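Local coordinates for protein kynurenine formamidase (Bacillus anthracis, PDB 4CO9) that uses two zinc ions per subunit to hydrolyse N-formyl-L-kynurenine to L-kynurenine and formate, the second step of tryptophan breakdown by the kynurenine pathway, at residues S6-D18 and N176-I190. Residues are numbered along the deposited sequence; the frame is centred on the assembly and turned at random. Where two conformers were deposited one is given.
Sequences SKWIDISQPLNND and NVVLDHVADGDYELI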
loop_
_atom_site.group_PDB
_atom_site.type_symbol
_atom_site.label_atom_id
_atom_site.label_comp_id
_atom_site.label_asym_id
_atom_site.label_seq_id
_atom_site.Cartn_x
_atom_site.Cartn_y
_atom_site.Cartn_z
ATOM N N SER C 6 -0.067 -13.186 -17.077
ATOM C CA SER C 6 0.738 -13.691 -15.920
ATOM C C SER C 6 0.261 -13.075 -14.600
ATOM O O SER C 6 -0.095 -11.904 -14.547
ATOM C CB SER C 6 2.222 -13.392 -16.116
ATOM O OG SER C 6 2.866 -14.466 -16.779
ATOM N N LYS C 7 0.255 -13.864 -13.535
ATOM C CA LYS C 7 -0.242 -13.399 -12.246
ATOM C C LYS C 7 0.798 -12.557 -11.507
ATOM O O LYS C 7 2.003 -12.775 -11.639
ATOM C CB LYS C 7 -0.633 -14.582 -11.368
ATOM C CG LYS C 7 -1.849 -15.348 -11.840
ATOM C CD LYS C 7 -2.242 -16.378 -10.775
ATOM C CE LYS C 7 -3.470 -17.173 -11.168
ATOM N NZ LYS C 7 -3.852 -18.133 -10.097
ATOM N N TRP C 8 0.306 -11.599 -10.724
ATOM C CA TRP C 8 1.121 -10.887 -9.765
ATOM C C TRP C 8 1.549 -11.847 -8.668
ATOM O O TRP C 8 0.770 -12.687 -8.241
ATOM C CB TRP C 8 0.340 -9.707 -9.181
ATOM C CG TRP C 8 0.085 -8.700 -10.205
ATOM C CD1 TRP C 8 -1.036 -8.566 -10.972
ATOM C CD2 TRP C 8 1.009 -7.721 -10.667
ATOM N NE1 TRP C 8 -0.875 -7.544 -11.874
ATOM C CE2 TRP C 8 0.378 -7.013 -11.716
ATOM C CE3 TRP C 8 2.317 -7.375 -10.304
ATOM C CZ2 TRP C 8 0.992 -5.967 -12.373
ATOM C CZ3 TRP C 8 2.926 -6.334 -10.964
ATOM C CH2 TRP C 8 2.263 -5.641 -11.989
ATOM N N ILE C 9 2.800 -11.721 -8.239
ATOM C CA ILE C 9 3.384 -12.532 -7.182
ATOM C C ILE C 9 3.686 -11.651 -5.973
ATOM O O ILE C 9 4.351 -10.636 -6.100
ATOM C CB ILE C 9 4.704 -13.172 -7.643
ATOM C CG1 ILE C 9 4.453 -14.055 -8.875
ATOM C CG2 ILE C 9 5.343 -14.011 -6.538
ATOM C CD1 ILE C 9 5.733 -14.350 -9.643
ATOM N N ASP C 10 3.223 -12.076 -4.802
ATOM C CA ASP C 10 3.470 -11.359 -3.549
ATOM C C ASP C 10 4.933 -11.501 -3.135
ATOM O O ASP C 10 5.443 -12.623 -3.020
ATOM C CB ASP C 10 2.551 -11.937 -2.466
ATOM C CG ASP C 10 2.469 -11.086 -1.211
ATOM O OD1 ASP C 10 3.088 -9.998 -1.148
ATOM O OD2 ASP C 10 1.756 -11.512 -0.269
ATOM N N ILE C 11 5.617 -10.376 -2.929
ATOM C CA ILE C 11 6.972 -10.400 -2.369
ATOM C C ILE C 11 7.059 -9.580 -1.077
ATOM O O ILE C 11 8.112 -9.021 -0.753
ATOM C CB ILE C 11 8.040 -9.962 -3.399
ATOM C CG1 ILE C 11 7.773 -8.556 -3.943
ATOM C CG2 ILE C 11 8.085 -10.970 -4.533
ATOM C CD1 ILE C 11 8.991 -7.913 -4.570
ATOM N N SER C 12 5.943 -9.525 -0.353
ATOM C CA SER C 12 5.857 -8.801 0.906
ATOM C C SER C 12 5.872 -9.755 2.102
ATOM O O SER C 12 5.419 -10.890 2.007
ATOM C CB SER C 12 4.574 -7.981 0.959
ATOM O OG SER C 12 4.457 -7.121 -0.161
ATOM N N GLN C 13 6.405 -9.276 3.223
ATOM C CA GLN C 13 6.369 -10.023 4.478
ATOM C C GLN C 13 4.986 -9.922 5.136
ATOM O O GLN C 13 4.441 -8.837 5.248
ATOM C CB GLN C 13 7.434 -9.493 5.436
ATOM C CG GLN C 13 8.863 -9.732 4.985
ATOM C CD GLN C 13 9.902 -9.290 5.986
ATOM O OE1 GLN C 13 9.624 -8.516 6.894
ATOM N NE2 GLN C 13 11.122 -9.790 5.828
ATOM N N PRO C 14 4.435 -11.053 5.607
ATOM C CA PRO C 14 3.156 -10.965 6.294
ATOM C C PRO C 14 3.266 -10.112 7.549
ATOM O O PRO C 14 4.223 -10.266 8.319
ATOM C CB PRO C 14 2.837 -12.420 6.658
ATOM C CG PRO C 14 3.582 -13.230 5.665
ATOM C CD PRO C 14 4.854 -12.455 5.391
ATOM N N LEU C 15 2.302 -9.215 7.719
ATOM C CA LEU C 15 2.246 -8.319 8.849
ATOM C C LEU C 15 1.285 -8.892 9.885
ATOM O O LEU C 15 0.092 -9.016 9.636
ATOM C CB LEU C 15 1.781 -6.934 8.416
ATOM C CG LEU C 15 2.757 -6.109 7.565
ATOM C CD1 LEU C 15 2.035 -4.858 7.063
ATOM C CD2 LEU C 15 4.003 -5.715 8.355
ATOM N N ASN C 16 1.832 -9.231 11.040
ATOM C CA ASN C 16 1.061 -9.742 12.160
ATOM C C ASN C 16 1.874 -9.537 13.443
ATOM O O ASN C 16 3.038 -9.100 13.401
ATOM C CB ASN C 16 0.700 -11.201 11.955
ATOM C CG ASN C 16 1.917 -12.066 11.688
ATOM O OD1 ASN C 16 2.864 -12.108 12.490
ATOM N ND2 ASN C 16 1.925 -12.721 10.545
ATOM N N ASN C 17 1.266 -9.861 14.577
ATOM C CA ASN C 17 1.885 -9.588 15.862
ATOM C C ASN C 17 3.200 -10.330 16.096
ATOM O O ASN C 17 3.933 -9.960 17.002
ATOM C CB ASN C 17 0.899 -9.857 17.007
ATOM C CG ASN C 17 -0.275 -8.873 17.032
ATOM O OD1 ASN C 17 -0.449 -8.044 16.153
ATOM N ND2 ASN C 17 -1.099 -8.987 18.057
ATOM N N ASP C 18 3.501 -11.353 15.293
ATOM C CA ASP C 18 4.758 -12.081 15.405
ATOM C C ASP C 18 5.921 -11.504 14.602
ATOM O O ASP C 18 7.042 -11.992 14.722
ATOM C CB ASP C 18 4.555 -13.543 14.975
ATOM C CG ASP C 18 3.533 -14.273 15.841
ATOM O OD1 ASP C 18 3.448 -13.976 17.045
ATOM O OD2 ASP C 18 2.827 -15.145 15.300
ATOM N N ASN C 176 13.205 -5.183 3.017
ATOM C CA ASN C 176 12.463 -6.375 3.433
ATOM C C ASN C 176 11.549 -6.995 2.369
ATOM O O ASN C 176 10.496 -7.533 2.694
ATOM C CB ASN C 176 11.654 -6.098 4.711
ATOM C CG ASN C 176 12.512 -6.092 5.966
ATOM O OD1 ASN C 176 13.550 -6.746 6.030
ATOM N ND2 ASN C 176 12.065 -5.368 6.980
ATOM N N VAL C 177 11.943 -6.948 1.108
ATOM C CA VAL C 177 11.234 -7.756 0.116
ATOM C C VAL C 177 11.560 -9.236 0.349
ATOM O O VAL C 177 12.560 -9.551 0.979
ATOM C CB VAL C 177 11.513 -7.356 -1.351
ATOM C CG1 VAL C 177 10.848 -6.027 -1.677
ATOM C CG2 VAL C 177 13.004 -7.319 -1.669
ATOM N N VAL C 178 10.681 -10.105 -0.129
ATOM C CA VAL C 178 10.815 -11.553 0.011
ATOM C C VAL C 178 11.031 -12.134 -1.373
ATOM O O VAL C 178 10.140 -12.072 -2.218
ATOM C CB VAL C 178 9.534 -12.154 0.592
ATOM C CG1 VAL C 178 9.690 -13.654 0.806
ATOM C CG2 VAL C 178 9.168 -11.449 1.887
ATOM N N LEU C 179 12.227 -12.669 -1.614
ATOM C CA LEU C 179 12.617 -13.053 -2.959
ATOM C C LEU C 179 13.052 -14.513 -3.126
ATOM O O LEU C 179 13.418 -14.908 -4.221
ATOM C CB LEU C 179 13.755 -12.136 -3.441
ATOM C CG LEU C 179 13.487 -10.636 -3.512
ATOM C CD1 LEU C 179 14.753 -9.913 -3.947
ATOM C CD2 LEU C 179 12.330 -10.308 -4.445
ATOM N N ASP C 180 13.007 -15.323 -2.078
ATOM C CA ASP C 180 13.505 -16.702 -2.218
ATOM C C ASP C 180 12.604 -17.589 -3.098
ATOM O O ASP C 180 13.080 -18.555 -3.670
ATOM C CB ASP C 180 13.820 -17.333 -0.860
ATOM C CG ASP C 180 15.250 -17.030 -0.389
ATOM O OD1 ASP C 180 15.872 -16.033 -0.850
ATOM O OD2 ASP C 180 15.758 -17.807 0.444
ATOM N N HIS C 181 11.347 -17.187 -3.282
ATOM C CA HIS C 181 10.402 -17.931 -4.100
ATOM C C HIS C 181 10.297 -17.409 -5.540
ATOM O O HIS C 181 9.458 -17.868 -6.287
ATOM C CB HIS C 181 9.018 -17.954 -3.448
ATOM C CG HIS C 181 8.386 -16.602 -3.305
ATOM N ND1 HIS C 181 8.813 -15.674 -2.379
ATOM C CD2 HIS C 181 7.355 -16.023 -3.967
ATOM C CE1 HIS C 181 8.091 -14.576 -2.489
ATOM N NE2 HIS C 181 7.191 -14.763 -3.440
ATOM N N VAL C 182 11.142 -16.461 -5.929
ATOM C CA VAL C 182 11.098 -15.923 -7.279
ATOM C C VAL C 182 12.452 -16.035 -7.970
ATOM O O VAL C 182 13.514 -15.901 -7.359
ATOM C CB VAL C 182 10.592 -14.456 -7.316
ATOM C CG1 VAL C 182 9.285 -14.329 -6.554
ATOM C CG2 VAL C 182 11.626 -13.496 -6.767
ATOM N N ALA C 183 12.393 -16.262 -9.271
ATOM C CA ALA C 183 13.590 -16.437 -10.070
ATOM C C ALA C 183 14.168 -15.091 -10.456
ATOM O O ALA C 183 13.452 -14.071 -10.501
ATOM C CB ALA C 183 13.256 -17.244 -11.319
ATOM N N ASP C 184 15.462 -15.088 -10.771
ATOM C CA ASP C 184 16.106 -13.911 -11.331
ATOM C C ASP C 184 15.446 -13.532 -12.636
ATOM O O ASP C 184 14.895 -14.384 -13.333
ATOM C CB ASP C 184 17.587 -14.172 -11.609
ATOM C CG ASP C 184 18.401 -14.367 -10.357
ATOM O OD1 ASP C 184 17.974 -13.958 -9.261
ATOM O OD2 ASP C 184 19.527 -14.887 -10.479
ATOM N N GLY C 185 15.522 -12.259 -12.994
ATOM C CA GLY C 185 15.042 -11.830 -14.290
ATOM C C GLY C 185 14.242 -10.556 -14.242
ATOM O O GLY C 185 14.355 -9.761 -13.299
ATOM N N ASP C 186 13.415 -10.383 -15.269
ATOM C CA ASP C 186 12.689 -9.162 -15.485
ATOM C C ASP C 186 11.230 -9.288 -15.108
ATOM O O ASP C 186 10.565 -10.271 -15.439
ATOM C CB ASP C 186 12.813 -8.724 -16.937
ATOM C CG ASP C 186 14.178 -8.148 -17.243
ATOM O OD1 ASP C 186 14.817 -7.554 -16.336
ATOM O OD2 ASP C 186 14.600 -8.273 -18.392
ATOM N N TYR C 187 10.746 -8.266 -14.418
ATOM C CA TYR C 187 9.394 -8.236 -13.933
ATOM C C TYR C 187 8.874 -6.823 -14.026
ATOM O O TYR C 187 9.630 -5.881 -14.288
ATOM C CB TYR C 187 9.359 -8.652 -12.465
ATOM C CG TYR C 187 9.811 -10.052 -12.179
ATOM C CD1 TYR C 187 11.169 -10.365 -12.079
ATOM C CD2 TYR C 187 8.887 -11.064 -11.961
ATOM C CE1 TYR C 187 11.578 -11.652 -11.785
ATOM C CE2 TYR C 187 9.283 -12.350 -11.681
ATOM C CZ TYR C 187 10.623 -12.641 -11.584
ATOM O OH TYR C 187 10.999 -13.933 -11.318
ATOM N N GLU C 188 7.577 -6.677 -13.804
ATOM C CA GLU C 188 7.000 -5.395 -13.453
ATOM C C GLU C 188 6.831 -5.393 -11.941
ATOM O O GLU C 188 6.400 -6.392 -11.370
ATOM C CB GLU C 188 5.669 -5.188 -14.175
ATOM C CG GLU C 188 5.844 -4.919 -15.670
ATOM C CD GLU C 188 6.038 -3.456 -15.994
ATOM O OE1 GLU C 188 6.213 -2.670 -15.065
ATOM O OE2 GLU C 188 6.074 -3.089 -17.185
ATOM N N LEU C 189 7.235 -4.301 -11.297
ATOM C CA LEU C 189 7.152 -4.158 -9.834
ATOM C C LEU C 189 6.076 -3.141 -9.484
ATOM O O LEU C 189 5.905 -2.148 -10.183
ATOM C CB LEU C 189 8.481 -3.652 -9.261
ATOM C CG LEU C 189 8.557 -3.266 -7.775
ATOM C CD1 LEU C 189 8.337 -4.458 -6.856
ATOM C CD2 LEU C 189 9.910 -2.626 -7.474
ATOM N N ILE C 190 5.356 -3.411 -8.402
ATOM C CA ILE C 190 4.533 -2.410 -7.727
ATOM C C ILE C 190 4.936 -2.416 -6.255
ATOM O O ILE C 190 4.925 -3.467 -5.606
ATOM C CB ILE C 190 3.034 -2.729 -7.819
ATOM C CG1 ILE C 190 2.591 -2.827 -9.292
ATOM C CG2 ILE C 190 2.221 -1.665 -7.088
ATOM C CD1 ILE C 190 1.216 -3.432 -9.464
HETATM O O HOH W 1 13.816 -9.190 7.142
HETATM O O HOH W 2 12.658 -11.039 3.307
#
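I11 meets the chain from V177 to L189 with both branches of its side chain, a clear case of apolar contacts and a backbone hydrogen bond at a single residue joining two distant segments. Its CG1 branch sits between the backbone N and the carbonyl carbon (chi1 58°), which carries CD1 in among V177 CG1, at 3.9 Å, L179 CD2 and L189 CD1. The other branch, CG2, lies against V182 CG1. V178 O, buried without a hydrogen-bond partner in the model, packs on I11 CB at 3.2 Å. The I11 carbonyl O accepts from V178 N at 2.9 Å, the donor standing above the carbonyl plane. One residue earlier, D10 O receives H181 NE2 at 2.8 Å, nearly in the imidazole plane, although the angle at the hydrogen is a modest 140°. I9 CG2 flanks the same ring edge, 3.7 Å from H181 NE2, while V182 CG1 covers one ring face. H181 is presented by the type I turn L179–V182.

In the mixed sheet, strand 207-210 lies between 185-190 and 9-10, an edge strand within this chain, so the segments meet through side chains and the irregular chain before 185-190. Across that intervening strand, the W8 indole takes I190 CD1 over one face of its six-membered ring, a CH-pi contact with CD1 3.8 Å from the centroid. The second subunit adjoins this end, where its Q76 side chain accepts from W8 N.

At the other end, the amide planes of Q13 and N176 are inclined by 21°, and one water accepts from Q13 NE2 and donates to N176 OD1; a second links NE2 to V177 O. The N176 side chain, which also has a polar partner in G54, lies about 4 Å from that of zinc ligand H56, consistent with a second-shell place. D10 OD1 accepts from S12 N in an Asx turn, and D10 OD2 forms a salt bridge with R205.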